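Local coordinates for protein AGR_C_1268p (Agrobacterium tumefaciens str. C58, PDB 2GHS) that belongs to the SMP-30/regucalcin family of beta-propellers and probably acts as a metal-dependent gluconolactonase, using one divalent cation per subunit, at residues 36-41 against 310-315; 156-161 against 177-182; 200-205 against 224-229. All coordinates share one frame; numbering follows the deposited sequence. Where two conformers were deposited one is given.

How the contacts relate
The three contacts lie round one beta-propeller. Contact 1 joins 36-41, near the start of the modelled chain, to 310-315, near its end, and so encloses contacts 2 and 3 in sequence; these two follow one another, and both reach the large antiparallel sheet that runs from strand 134-141 to strand 220-224. Centres of contacts 2 and 3 are 14 Å apart, nearest atoms about 6 Å. Contact 2 lies on the opposite side of the chain's centre from contact 1, 31 Å between centres. It holds Asn182, a predicted metal ligand, beside a bound ethanediol. In contact 3, the side chain of Asn201 lies about 7 Å from that of the predicted catalytic Asp233; contact 1 is remote.

Contact 1: residues 36-41 against 310-315; sequences FPFAGR and FELGIE
Phe38 brings the end of its ring against Phe310, CZ to CD1 4.0 Å, with the two ring planes inclined at 77°. Its CG stands anti to the backbone N (chi1 -174°), which carries the ring forward along its own chain: Gly40 N lies 3.5 Å above the centre of one face, while CD2 of Leu312 approaches the edge. Pro269 touches both phenylalanines, extending this apolar patch. Gly40 suits its place because its bare CA sits 3.1 Å from Glu311 O in a CA-H...O contact, where a side chain would collide with that oxygen. Arg41 and Glu311 form an antiparallel hydrogen-bonded pair, Glu311 N to Arg41 O at 2.8 Å and Arg41 N to Glu311 O at 3.0 Å. Strand 41-44, from near the start of the modelled chain, thus completes a four-stranded sheet made otherwise from its end, the N- and C-terminal closure seen in many beta-propellers. A water accepts from Ala39 N and Gly313 N just past the paired residues. Outermost, the extended side chains of Arg41 and Glu311 run alongside each other in a salt bridge, NE to OE2 3.3 Å, with NE above the carboxylate plane and the two flat groups 82° apart.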
ATOM      1  N   PHE A  36       2.944  -2.039 -21.659  1.00  8.06           N
ATOM      2  CA  PHE A  36       3.589  -0.733 -21.709  1.00  7.96           C
ATOM      3  C   PHE A  36       5.001  -0.870 -21.104  1.00  9.38           C
ATOM      4  O   PHE A  36       5.175  -0.954 -19.857  1.00  9.29           O
ATOM      5  CB  PHE A  36       2.787   0.287 -20.914  1.00  9.00           C
ATOM      6  CG  PHE A  36       1.423   0.598 -21.487  1.00  7.88           C
ATOM      7  CD1 PHE A  36       0.358  -0.267 -21.345  1.00  7.09           C
ATOM      8  CD2 PHE A  36       1.233   1.779 -22.168  1.00 10.65           C
ATOM      9  CE1 PHE A  36      -0.891   0.031 -21.879  1.00  7.63           C
ATOM     10  CE2 PHE A  36      -0.031   2.087 -22.713  1.00  9.85           C
ATOM     11  CZ  PHE A  36      -1.090   1.210 -22.531  1.00 10.22           C
ATOM     12  N   PRO A  37       6.028  -0.919 -21.949  1.00  8.81           N
ATOM     13  CA  PRO A  37       7.403  -0.947 -21.422  1.00  7.91           C
ATOM     14  C   PRO A  37       7.686   0.318 -20.590  1.00  9.29           C
ATOM     15  O   PRO A  37       7.046   1.367 -20.780  1.00 11.27           O
ATOM     16  CB  PRO A  37       8.266  -1.003 -22.693  1.00  8.86           C
ATOM     17  CG  PRO A  37       7.378  -1.666 -23.711  1.00 11.65           C
ATOM     18  CD  PRO A  37       6.028  -1.008 -23.430  1.00  9.54           C
ATOM     19  N   PHE A  38       8.651   0.240 -19.694  1.00  7.91           N
ATOM     20  CA  PHE A  38       8.896   1.341 -18.797  1.00  8.33           C
ATOM     21  C   PHE A  38       9.502   2.521 -19.527  1.00 12.98           C
ATOM     22  O   PHE A  38      10.505   2.375 -20.208  1.00 11.68           O
ATOM     23  CB  PHE A  38       9.841   0.909 -17.695  1.00 11.20           C
ATOM     24  CG  PHE A  38      10.051   1.939 -16.634  1.00  8.44           C
ATOM     25  CD1 PHE A  38       9.012   2.336 -15.802  1.00  9.30           C
ATOM     26  CD2 PHE A  38      11.312   2.479 -16.421  1.00 12.26           C
ATOM     27  CE1 PHE A  38       9.236   3.267 -14.780  1.00  9.75           C
ATOM     28  CE2 PHE A  38      11.529   3.435 -15.430  1.00 10.78           C
ATOM     29  CZ  PHE A  38      10.501   3.815 -14.592  1.00 10.46           C
ATOM     30  N   ALA A  39       8.906   3.689 -19.337  1.00 12.00           N
ATOM     31  CA  ALA A  39       9.407   4.920 -19.922  1.00 12.26           C
ATOM     32  C   ALA A  39       9.327   6.020 -18.869  1.00 16.60           C
ATOM     33  O   ALA A  39       9.215   7.209 -19.168  1.00 17.85           O
ATOM     34  CB  ALA A  39       8.596   5.287 -21.144  1.00 15.99           C
ATOM     35  N   GLY A  40       9.374   5.617 -17.621  1.00 13.13           N
ATOM     36  CA  GLY A  40       9.311   6.586 -16.532  1.00 13.46           C
ATOM     37  C   GLY A  40      10.680   6.943 -15.984  1.00 14.42           C
ATOM     38  O   GLY A  40      11.698   6.968 -16.690  1.00 12.66           O
ATOM     39  N   ARG A  41      10.705   7.249 -14.703  1.00 11.73           N
ATOM     40  CA  ARG A  41      11.937   7.654 -14.075  1.00 14.15           C
ATOM     41  C   ARG A  41      12.069   7.092 -12.686  1.00 12.50           C
ATOM     42  O   ARG A  41      11.083   6.583 -12.119  1.00 11.78           O
ATOM     43  CB  ARG A  41      11.991   9.158 -14.024  1.00 17.01           C
ATOM     44  CG  ARG A  41      10.965   9.823 -13.198  1.00 18.30           C
ATOM     45  CD  ARG A  41      11.156  11.332 -13.394  1.00 32.86           C
ATOM     46  NE  ARG A  41      10.068  12.113 -12.819  1.00 39.53           N
ATOM     47  CZ  ARG A  41      10.189  13.029 -11.858  1.00 43.69           C
ATOM     48  NH1 ARG A  41      11.375  13.342 -11.331  1.00 43.05           N
ATOM     49  NH2 ARG A  41       9.099  13.652 -11.421  1.00 49.56           N
ATOM     50  N   PHE A 310      10.014   4.169  -8.280  1.00  7.67           N
ATOM     51  CA  PHE A 310       9.848   4.669  -9.642  1.00  6.80           C
ATOM     52  C   PHE A 310       8.610   5.543  -9.824  1.00  6.98           C
ATOM     53  O   PHE A 310       7.729   5.549  -9.002  1.00  8.00           O
ATOM     54  CB  PHE A 310       9.714   3.494 -10.609  1.00  7.33           C
ATOM     55  CG  PHE A 310      10.779   2.457 -10.453  1.00  6.01           C
ATOM     56  CD1 PHE A 310      12.037   2.611 -11.051  1.00  6.90           C
ATOM     57  CD2 PHE A 310      10.547   1.293  -9.695  1.00 10.46           C
ATOM     58  CE1 PHE A 310      13.056   1.648 -10.839  1.00  6.80           C
ATOM     59  CE2 PHE A 310      11.559   0.327  -9.521  1.00  7.44           C
ATOM     60  CZ  PHE A 310      12.804   0.516 -10.056  1.00  9.13           C
ATOM     61  N   GLU A 311       8.569   6.266 -10.918  1.00  7.68           N
ATOM     62  CA  GLU A 311       7.339   6.890 -11.430  1.00  6.73           C
ATOM     63  C   GLU A 311       7.113   6.396 -12.847  1.00  8.89           C
ATOM     64  O   GLU A 311       8.028   6.417 -13.680  1.00  6.99           O
ATOM     65  CB  GLU A 311       7.508   8.406 -11.428  1.00 10.09           C
ATOM     66  CG  GLU A 311       6.312   9.220 -11.798  1.00 13.77           C
ATOM     67  CD  GLU A 311       6.706  10.678 -11.918  1.00 20.41           C
ATOM     68  OE1 GLU A 311       6.818  11.364 -10.905  1.00 26.47           O
ATOM     69  OE2 GLU A 311       6.964  11.159 -13.039  1.00 38.74           O
ATOM     70  N   LEU A 312       5.886   6.014 -13.180  1.00  8.79           N
ATOM     71  CA  LEU A 312       5.601   5.569 -14.548  1.00  7.29           C
ATOM     72  C   LEU A 312       5.621   6.757 -15.526  1.00  6.69           C
ATOM     73  O   LEU A 312       5.464   7.917 -15.091  1.00  7.23           O
ATOM     74  CB  LEU A 312       4.222   4.906 -14.601  1.00  8.42           C
ATOM     75  CG  LEU A 312       3.998   3.605 -13.827  1.00  9.17           C
ATOM     76  CD1 LEU A 312       2.655   2.988 -14.208  1.00 12.53           C
ATOM     77  CD2 LEU A 312       5.103   2.627 -14.120  1.00 12.03           C
ATOM     78  N   GLY A 313       5.771   6.483 -16.821  1.00  7.37           N
ATOM     79  CA  GLY A 313       5.763   7.531 -17.823  1.00  7.83           C
ATOM     80  C   GLY A 313       4.387   8.002 -18.243  1.00  8.45           C
ATOM     81  O   GLY A 313       4.248   8.993 -18.950  1.00  8.06           O
ATOM     82  N   ILE A 314       3.361   7.279 -17.803  1.00  9.24           N
ATOM     83  CA  ILE A 314       1.977   7.523 -18.257  1.00  9.79           C
ATOM     84  C   ILE A 314       1.172   8.319 -17.256  1.00 11.72           C
ATOM     85  O   ILE A 314       1.431   8.361 -16.054  1.00 13.92           O
ATOM     86  CB  ILE A 314       1.232   6.197 -18.580  1.00 14.77           C
ATOM     87  CG1 ILE A 314       1.175   5.302 -17.331  1.00 21.35           C
ATOM     88  CG2 ILE A 314       1.886   5.481 -19.769  1.00 14.69           C
ATOM     89  CD1 ILE A 314      -0.165   4.952 -16.944  1.00 25.32           C
ATOM     90  N   GLU A 315       0.136   8.965 -17.764  1.00  9.41           N
ATOM     91  CA  GLU A 315      -0.770   9.679 -16.920  1.00 10.30           C
ATOM     92  C   GLU A 315      -1.782   8.741 -16.281  1.00 10.36           C
ATOM     93  O   GLU A 315      -2.232   7.771 -16.914  1.00 11.53           O
ATOM     94  CB  GLU A 315      -1.530  10.729 -17.713  1.00 10.70           C
ATOM     95  CG  GLU A 315      -2.220  11.741 -16.789  1.00 10.42           C
ATOM     96  CD  GLU A 315      -3.609  12.166 -17.216  1.00 18.47           C
ATOM     97  OE1 GLU A 315      -4.348  11.383 -17.892  1.00 25.27           O
ATOM     98  OE2 GLU A 315      -3.937  13.342 -16.907  1.00 17.63           O
TER
HETATM   99  O   HOH W   1       6.170   3.913 -18.074  1.00 13.10           O

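Contact 2: residues 156-161 against 177-182; sequences AETGAG and DISIPN. With EDO (1,2-ethanediol), chain D.
Ser179 OG accepts a hydrogen bond from the backbone N of Gly159 at 2.9 Å, a nearly straight bond with an angle of 163° at the hydrogen. With OG beside its own backbone N (chi1 -61°), the short serine side chain reaches the turn formed by Glu157 to Ala160, and CA of Thr158 also comes close to the hydroxyl. That turn is of type II, closed by Ala160 N to Glu157 O, and Gly159 fills its third position, where the positive phi of 71° is readily adopted by a residue without a side chain. A water spans the same gap, donating to Glu157 O at 2.7 Å and to Ser179 O at 2.6 Å.

Next to the turn, Gly161 and Ile178 make an antiparallel hydrogen-bonded pair. Ile178 N gives a straight bond to Gly161 O at 3.0 Å, although the donor stands well above the carbonyl plane; the return bond, Gly161 N to Ile178 O at 2.8 Å, is bent and weak. Glycine suits 161, since a CB would point at Ile178 O, which lies close by. Beyond, Asp177 CA offers a CA-H...O contact to Gly159 O.

The apolar packing is slight: CB of Ala156 rests on CG1 of Ile180, 3.9 Å away, with CD1 just beyond. Asp197 accepts from the backbone N of both Ser179 and Ile180, just before Asn182. There ND2 donates to O2 of the ethanediol at 3.0 Å, and Asn137, Arg135 and Glu52 also bind this molecule. These residues are predicted to bind metal or substrate, so the diol probably occupies the central pocket of the SMP-30-type propeller.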
ATOM      1  N   ALA A 156       4.733 -15.212   7.075  1.00 10.10           N
ATOM      2  CA  ALA A 156       3.518 -15.515   6.314  1.00 12.33           C
ATOM      3  C   ALA A 156       2.840 -16.845   6.658  1.00 12.75           C
ATOM      4  O   ALA A 156       2.265 -17.520   5.776  1.00 13.25           O
ATOM      5  CB  ALA A 156       3.820 -15.437   4.828  1.00 13.49           C
ATOM      6  N   GLU A 157       2.870 -17.215   7.931  1.00 10.35           N
ATOM      7  CA  GLU A 157       2.220 -18.407   8.405  1.00 12.35           C
ATOM      8  C   GLU A 157       0.781 -18.474   7.882  1.00 11.37           C
ATOM      9  O   GLU A 157       0.044 -17.490   7.911  1.00 10.17           O
ATOM     10  CB  GLU A 157       2.238 -18.400   9.938  1.00 12.75           C
ATOM     11  CG  GLU A 157       3.643 -18.622  10.543  1.00 13.83           C
ATOM     12  CD  GLU A 157       4.418 -17.339  10.867  1.00 19.89           C
ATOM     13  OE1 GLU A 157       4.192 -16.291  10.221  1.00 12.09           O
ATOM     14  OE2 GLU A 157       5.285 -17.387  11.785  1.00 19.25           O
ATOM     15  N   THR A 158       0.375 -19.640   7.404  1.00 10.24           N
ATOM     16  CA  THR A 158      -0.911 -19.758   6.739  1.00 12.07           C
ATOM     17  C   THR A 158      -2.043 -19.295   7.637  1.00 10.06           C
ATOM     18  O   THR A 158      -2.227 -19.807   8.735  1.00  9.03           O
ATOM     19  CB  THR A 158      -1.171 -21.176   6.255  1.00 13.85           C
ATOM     20  OG1 THR A 158      -0.112 -21.556   5.379  1.00 18.81           O
ATOM     21  CG2 THR A 158      -2.466 -21.220   5.500  1.00 12.14           C
ATOM     22  N   GLY A 159      -2.833 -18.340   7.146  1.00 10.06           N
ATOM     23  CA  GLY A 159      -4.007 -17.902   7.882  1.00 10.74           C
ATOM     24  C   GLY A 159      -3.813 -17.087   9.146  1.00 12.01           C
ATOM     25  O   GLY A 159      -4.779 -16.848   9.882  1.00 13.17           O
ATOM     26  N   ALA A 160      -2.584 -16.644   9.418  1.00 10.76           N
ATOM     27  CA  ALA A 160      -2.287 -15.968  10.683  1.00  8.44           C
ATOM     28  C   ALA A 160      -2.741 -14.515  10.696  1.00 10.73           C
ATOM     29  O   ALA A 160      -2.815 -13.866  11.762  1.00 10.68           O
ATOM     30  CB  ALA A 160      -0.767 -16.058  10.987  1.00 10.12           C
ATOM     31  N   GLY A 161      -2.995 -13.984   9.513  1.00  7.43           N
ATOM     32  CA  GLY A 161      -3.355 -12.559   9.368  1.00  8.20           C
ATOM     33  C   GLY A 161      -4.848 -12.256   9.309  1.00 11.00           C
ATOM     34  O   GLY A 161      -5.685 -13.143   9.230  1.00  9.16           O
ATOM     35  N   ASP A 177      -8.148 -15.166   8.793  1.00 11.32           N
ATOM     36  CA  ASP A 177      -7.589 -16.327   8.111  1.00 12.08           C
ATOM     37  C   ASP A 177      -6.961 -15.940   6.787  1.00 12.25           C
ATOM     38  O   ASP A 177      -7.094 -16.647   5.813  1.00 12.03           O
ATOM     39  CB  ASP A 177      -8.664 -17.396   7.891  1.00 14.64           C
ATOM     40  CG  ASP A 177      -9.265 -17.919   9.205  1.00 22.99           C
ATOM     41  OD1 ASP A 177      -8.547 -18.031  10.238  1.00 31.24           O
ATOM     42  OD2 ASP A 177     -10.479 -18.219   9.197  1.00 33.29           O
ATOM     43  N   ILE A 178      -6.252 -14.811   6.769  1.00 11.36           N
ATOM     44  CA  ILE A 178      -5.555 -14.339   5.569  1.00 11.64           C
ATOM     45  C   ILE A 178      -4.047 -14.484   5.791  1.00 14.03           C
ATOM     46  O   ILE A 178      -3.513 -14.016   6.802  1.00 12.52           O
ATOM     47  CB  ILE A 178      -5.891 -12.848   5.275  1.00 15.15           C
ATOM     48  CG1 ILE A 178      -7.365 -12.698   4.921  1.00 14.77           C
ATOM     49  CG2 ILE A 178      -4.974 -12.247   4.140  1.00 13.04           C
ATOM     50  CD1 ILE A 178      -7.871 -11.266   5.026  1.00 19.46           C
ATOM     51  N   SER A 179      -3.343 -15.071   4.829  1.00 10.92           N
ATOM     52  CA  SER A 179      -1.903 -15.253   5.007  1.00  9.20           C
ATOM     53  C   SER A 179      -1.106 -13.962   4.755  1.00  7.83           C
ATOM     54  O   SER A 179      -0.197 -13.652   5.521  1.00  7.97           O
ATOM     55  CB  SER A 179      -1.402 -16.376   4.106  1.00  9.11           C
ATOM     56  OG  SER A 179      -2.032 -17.636   4.432  1.00 11.46           O
ATOM     57  N   ILE A 180      -1.410 -13.277   3.648  1.00  9.30           N
ATOM     58  CA  ILE A 180      -0.752 -12.025   3.286  1.00  8.79           C
ATOM     59  C   ILE A 180      -1.817 -11.072   2.761  1.00  8.14           C
ATOM     60  O   ILE A 180      -2.192 -11.120   1.568  1.00  7.83           O
ATOM     61  CB  ILE A 180       0.363 -12.176   2.232  1.00  8.78           C
ATOM     62  CG1 ILE A 180       1.406 -13.234   2.672  1.00 11.30           C
ATOM     63  CG2 ILE A 180       1.022 -10.808   1.949  1.00  9.39           C
ATOM     64  CD1 ILE A 180       2.295 -13.669   1.547  1.00 14.91           C
ATOM     65  N   PRO A 181      -2.309 -10.195   3.642  1.00  9.90           N
ATOM     66  CA  PRO A 181      -3.319  -9.238   3.161  1.00  9.31           C
ATOM     67  C   PRO A 181      -2.728  -8.201   2.259  1.00 10.13           C
ATOM     68  O   PRO A 181      -1.610  -7.733   2.473  1.00  8.67           O
ATOM     69  CB  PRO A 181      -3.878  -8.624   4.450  1.00  8.15           C
ATOM     70  CG  PRO A 181      -2.819  -8.794   5.427  1.00 16.19           C
ATOM     71  CD  PRO A 181      -2.001  -9.980   5.078  1.00 12.13           C
ATOM     72  N   ASN A 182      -3.438  -7.873   1.186  1.00 10.86           N
ATOM     73  CA  ASN A 182      -2.915  -6.901   0.222  1.00  8.87           C
ATOM     74  C   ASN A 182      -4.021  -6.350  -0.637  1.00  9.12           C
ATOM     75  O   ASN A 182      -5.209  -6.640  -0.411  1.00  9.57           O
ATOM     76  CB  ASN A 182      -1.815  -7.598  -0.616  1.00  9.83           C
ATOM     77  CG  ASN A 182      -0.426  -7.031  -0.387  1.00 10.84           C
ATOM     78  OD1 ASN A 182      -0.254  -5.807  -0.339  1.00 15.45           O
ATOM     79  ND2 ASN A 182       0.599  -7.925  -0.373  1.00 12.45           N
TER
HETATM   80  C1  EDO D 317       4.580  -8.603   1.998  1.00 38.38           C
HETATM   81  O1  EDO D 317       5.086  -7.554   2.831  1.00 27.71           O
HETATM   82  C2  EDO D 317       4.181  -7.958   0.663  1.00 35.85           C
HETATM   83  O2  EDO D 317       3.135  -6.976   0.847  1.00 25.51           O
HETATM   84  O   HOH W   2       0.162 -14.799   7.861  1.00 13.79           O

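Contact 3: residues 200-205 against 224-229; sequences VNRLMR and DSTGIK
Asp224 faces Arg202 as an antiparallel non-hydrogen-bonded pair, and their side chains run side by side in the same direction. The salt bridge between them is long and weak, NE to OD2 3.5 Å, with OD2 at the edge of the guanidinium and the carboxylate turned 79° from it. A water bridges the same pair, accepting from Arg202 NH2 and donating to Asp224 OD2 at 2.7 Å. The other carboxylate oxygen, OD1, accepts from Thr226 N at 3.0 Å in an Asx turn, which holds the aspartate in position as its strand ends.

The backbone N of Ser225 reaches Asn201 O at 2.9 Å, nearly in line with the carbonyl bond; in the conformer described, Ser225 OG also donates to it at 2.9 Å. Lying between its own backbone N and carbonyl carbon (chi1 70°), OG shares the acceptor with the amide.

Thr226 sets its OG1 over one face of the Arg202 guanidinium, 3.2 Å above the plane and toward the rim; the hydroxyl also lies 3.0 Å from Val200 O. Gly227 follows at the third position of a type II turn from Ser225 to Ile228, where the positive phi of 81° would press a CB against the preceding carbonyl oxygen, so glycine fits. Its N donates to a water that also accepts from Asn201 ND2.

The side chain of Asn201 bonds mainly beyond this turn, through OD1 to Met232 N and ND2 to Gly230 O. It thereby ties the start of strand 202-207 to the approach to strand 231-237, just where strand 220-224, an outermost strand of its sheet, gives way to the next sheet of the propeller.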
ATOM      1  N   VAL A 200      -3.226 -16.543  -2.317  1.00 14.03           N
ATOM      2  CA  VAL A 200      -4.388 -17.128  -2.976  1.00 14.76           C
ATOM      3  C   VAL A 200      -4.656 -16.442  -4.320  1.00 14.05           C
ATOM      4  O   VAL A 200      -4.979 -17.105  -5.323  1.00 11.45           O
ATOM      5  CB  VAL A 200      -5.616 -17.017  -2.045  1.00 14.44           C
ATOM      6  CG1 VAL A 200      -6.913 -17.394  -2.764  1.00 18.01           C
ATOM      7  CG2 VAL A 200      -5.413 -17.851  -0.766  1.00 19.18           C
ATOM      8  N   ASN A 201      -4.455 -15.127  -4.375  1.00 11.65           N
ATOM      9  CA  ASN A 201      -4.566 -14.357  -5.622  1.00 10.89           C
ATOM     10  C   ASN A 201      -5.993 -14.313  -6.182  1.00 10.96           C
ATOM     11  O   ASN A 201      -6.196 -14.237  -7.399  1.00 11.39           O
ATOM     12  CB  ASN A 201      -3.592 -14.867  -6.702  1.00 13.14           C
ATOM     13  CG  ASN A 201      -2.230 -14.168  -6.676  1.00 19.71           C
ATOM     14  OD1 ASN A 201      -2.061 -13.089  -6.088  1.00 13.65           O
ATOM     15  ND2 ASN A 201      -1.249 -14.803  -7.310  1.00 21.24           N
ATOM     16  N   ARG A 202      -6.975 -14.342  -5.286  1.00 10.48           N
ATOM     17  CA  ARG A 202      -8.346 -14.030  -5.653  1.00  8.51           C
ATOM     18  C   ARG A 202      -8.734 -12.694  -5.075  1.00  9.72           C
ATOM     19  O   ARG A 202      -8.979 -12.563  -3.857  1.00 11.22           O
ATOM     20  CB  ARG A 202      -9.328 -15.104  -5.207  1.00 11.02           C
ATOM     21  CG  ARG A 202      -9.080 -16.404  -5.886  1.00 18.12           C
ATOM     22  CD  ARG A 202     -10.243 -17.384  -5.745  1.00 29.01           C
ATOM     23  NE  ARG A 202      -9.881 -18.671  -6.372  1.00 40.33           N
ATOM     24  CZ  ARG A 202      -9.370 -19.720  -5.721  1.00 44.44           C
ATOM     25  NH1 ARG A 202      -9.191 -19.675  -4.404  1.00 43.21           N
ATOM     26  NH2 ARG A 202      -9.058 -20.837  -6.388  1.00 43.08           N
ATOM     27  N   LEU A 203      -8.765 -11.688  -5.924  1.00  8.98           N
ATOM     28  CA  LEU A 203      -9.081 -10.329  -5.471  0.65 10.12           C
ATOM     29  C   LEU A 203     -10.593 -10.268  -5.208  1.00 12.98           C
ATOM     30  O   LEU A 203     -11.418 -10.583  -6.093  1.00 11.12           O
ATOM     31  CB  LEU A 203      -8.634  -9.296  -6.505  0.65 13.46           C
ATOM     32  CG  LEU A 203      -8.728  -7.828  -6.061  0.65 15.29           C
ATOM     33  CD1 LEU A 203      -7.646  -6.983  -6.749  0.65 18.06           C
ATOM     34  CD2 LEU A 203     -10.112  -7.290  -6.353  0.65 18.97           C
HETATM   35  N   MSE A 204     -10.940  -9.893  -3.995  1.00 11.89           N
HETATM   36  CA  MSE A 204     -12.313  -9.861  -3.537  1.00 10.12           C
HETATM   37  C   MSE A 204     -12.863  -8.443  -3.627  1.00 10.75           C
HETATM   38  O   MSE A 204     -12.123  -7.482  -3.489  1.00 12.32           O
HETATM   39  CB  MSE A 204     -12.346 -10.277  -2.072  1.00 11.14           C
HETATM   40  CG  MSE A 204     -11.580 -11.545  -1.775  1.00 10.40           C
HETATM   41 SE   MSE A 204     -12.206 -13.101  -2.758  1.00 15.93          SE
HETATM   42  CE  MSE A 204     -13.911 -13.408  -1.888  1.00 16.46           C
ATOM     43  N   ARG A 205     -14.173  -8.331  -3.833  1.00  9.76           N
ATOM     44  CA  ARG A 205     -14.891  -7.084  -3.653  1.00  9.75           C
ATOM     45  C   ARG A 205     -15.892  -7.236  -2.527  1.00 11.42           C
ATOM     46  O   ARG A 205     -16.465  -8.328  -2.325  1.00  9.75           O
ATOM     47  CB  ARG A 205     -15.578  -6.658  -4.962  1.00 11.86           C
ATOM     48  CG  ARG A 205     -16.676  -7.551  -5.457  1.00 11.21           C
ATOM     49  CD  ARG A 205     -17.539  -6.938  -6.645  1.00 12.12           C
ATOM     50  NE  ARG A 205     -18.593  -7.866  -7.063  1.00 13.46           N
ATOM     51  CZ  ARG A 205     -19.766  -8.067  -6.444  1.00 16.99           C
ATOM     52  NH1 ARG A 205     -20.101  -7.372  -5.354  1.00 19.04           N
ATOM     53  NH2 ARG A 205     -20.611  -8.980  -6.918  1.00 15.43           N
ATOM     54  N   ASP A 224     -10.102 -13.472 -10.361  1.00 15.00           N
ATOM     55  CA  ASP A 224      -9.433 -14.725 -10.048  1.00 14.44           C
ATOM     56  C   ASP A 224      -8.142 -14.749 -10.877  1.00 18.07           C
ATOM     57  O   ASP A 224      -8.167 -14.918 -12.115  1.00 13.75           O
ATOM     58  CB  ASP A 224     -10.319 -15.923 -10.412  1.00 18.71           C
ATOM     59  CG  ASP A 224      -9.749 -17.250  -9.917  1.00 24.12           C
ATOM     60  OD1 ASP A 224      -8.532 -17.348  -9.687  1.00 28.37           O
ATOM     61  OD2 ASP A 224     -10.536 -18.201  -9.777  1.00 32.04           O
ATOM     62  N   SER A 225      -7.024 -14.565 -10.190  1.00 17.86           N
ATOM     63  CA  SER A 225      -5.716 -14.617 -10.849  0.50 20.64           C
ATOM     64  C   SER A 225      -4.898 -15.756 -10.243  1.00 21.49           C
ATOM     65  O   SER A 225      -3.680 -15.706 -10.203  1.00 23.73           O
ATOM     66  CB  SER A 225      -4.973 -13.266 -10.756  0.50 21.50           C
ATOM     67  OG  SER A 225      -4.537 -12.954  -9.438  0.50 17.70           O
ATOM     68  N   THR A 226      -5.587 -16.805  -9.785  1.00 21.06           N
ATOM     69  CA  THR A 226      -4.937 -17.930  -9.105  1.00 23.18           C
ATOM     70  C   THR A 226      -4.083 -18.730 -10.070  1.00 25.26           C
ATOM     71  O   THR A 226      -4.509 -19.070 -11.165  1.00 26.76           O
ATOM     72  CB  THR A 226      -5.958 -18.875  -8.474  1.00 24.26           C
ATOM     73  OG1 THR A 226      -6.746 -18.174  -7.501  1.00 32.39           O
ATOM     74  CG2 THR A 226      -5.255 -20.094  -7.816  1.00 32.36           C
ATOM     75  N   GLY A 227      -2.860 -19.033  -9.648  1.00 26.04           N
ATOM     76  CA  GLY A 227      -1.935 -19.775 -10.479  1.00 29.04           C
ATOM     77  C   GLY A 227      -1.197 -18.959 -11.533  1.00 27.15           C
ATOM     78  O   GLY A 227      -0.262 -19.472 -12.165  1.00 29.04           O
ATOM     79  N   ILE A 228      -1.627 -17.713 -11.743  1.00 24.88           N
ATOM     80  CA  ILE A 228      -0.953 -16.835 -12.704  0.50 22.38           C
ATOM     81  C   ILE A 228       0.259 -16.250 -12.016  1.00 20.66           C
ATOM     82  O   ILE A 228       0.230 -15.962 -10.803  1.00 19.68           O
ATOM     83  CB  ILE A 228      -1.886 -15.750 -13.260  0.50 22.80           C
ATOM     84  CG1 ILE A 228      -3.152 -16.398 -13.827  0.50 23.59           C
ATOM     85  CG2 ILE A 228      -1.169 -14.893 -14.326  0.50 25.50           C
ATOM     86  CD1 ILE A 228      -2.896 -17.658 -14.669  0.50 22.08           C
ATOM     87  N   LYS A 229       1.348 -16.132 -12.777  1.00 18.82           N
ATOM     88  CA  LYS A 229       2.626 -15.883 -12.178  1.00 14.66           C
ATOM     89  C   LYS A 229       2.630 -14.571 -11.406  1.00 11.13           C
ATOM     90  O   LYS A 229       2.030 -13.577 -11.824  1.00 12.33           O
ATOM     91  CB  LYS A 229       3.725 -15.865 -13.237  1.00 19.41           C
ATOM     92  CG  LYS A 229       5.121 -15.608 -12.696  1.00 29.29           C
ATOM     93  CD  LYS A 229       6.203 -15.745 -13.790  1.00 35.31           C
ATOM     94  CE  LYS A 229       7.633 -15.524 -13.212  1.00 35.78           C
ATOM     95  NZ  LYS A 229       7.745 -14.356 -12.265  1.00 32.73           N
TER
HETATM   96  O   HOH W   3      -1.603 -17.881  -7.227  1.00 32.69           O
HETATM   97  O   HOH W   4      -9.250 -20.570  -9.567  1.00 45.07           O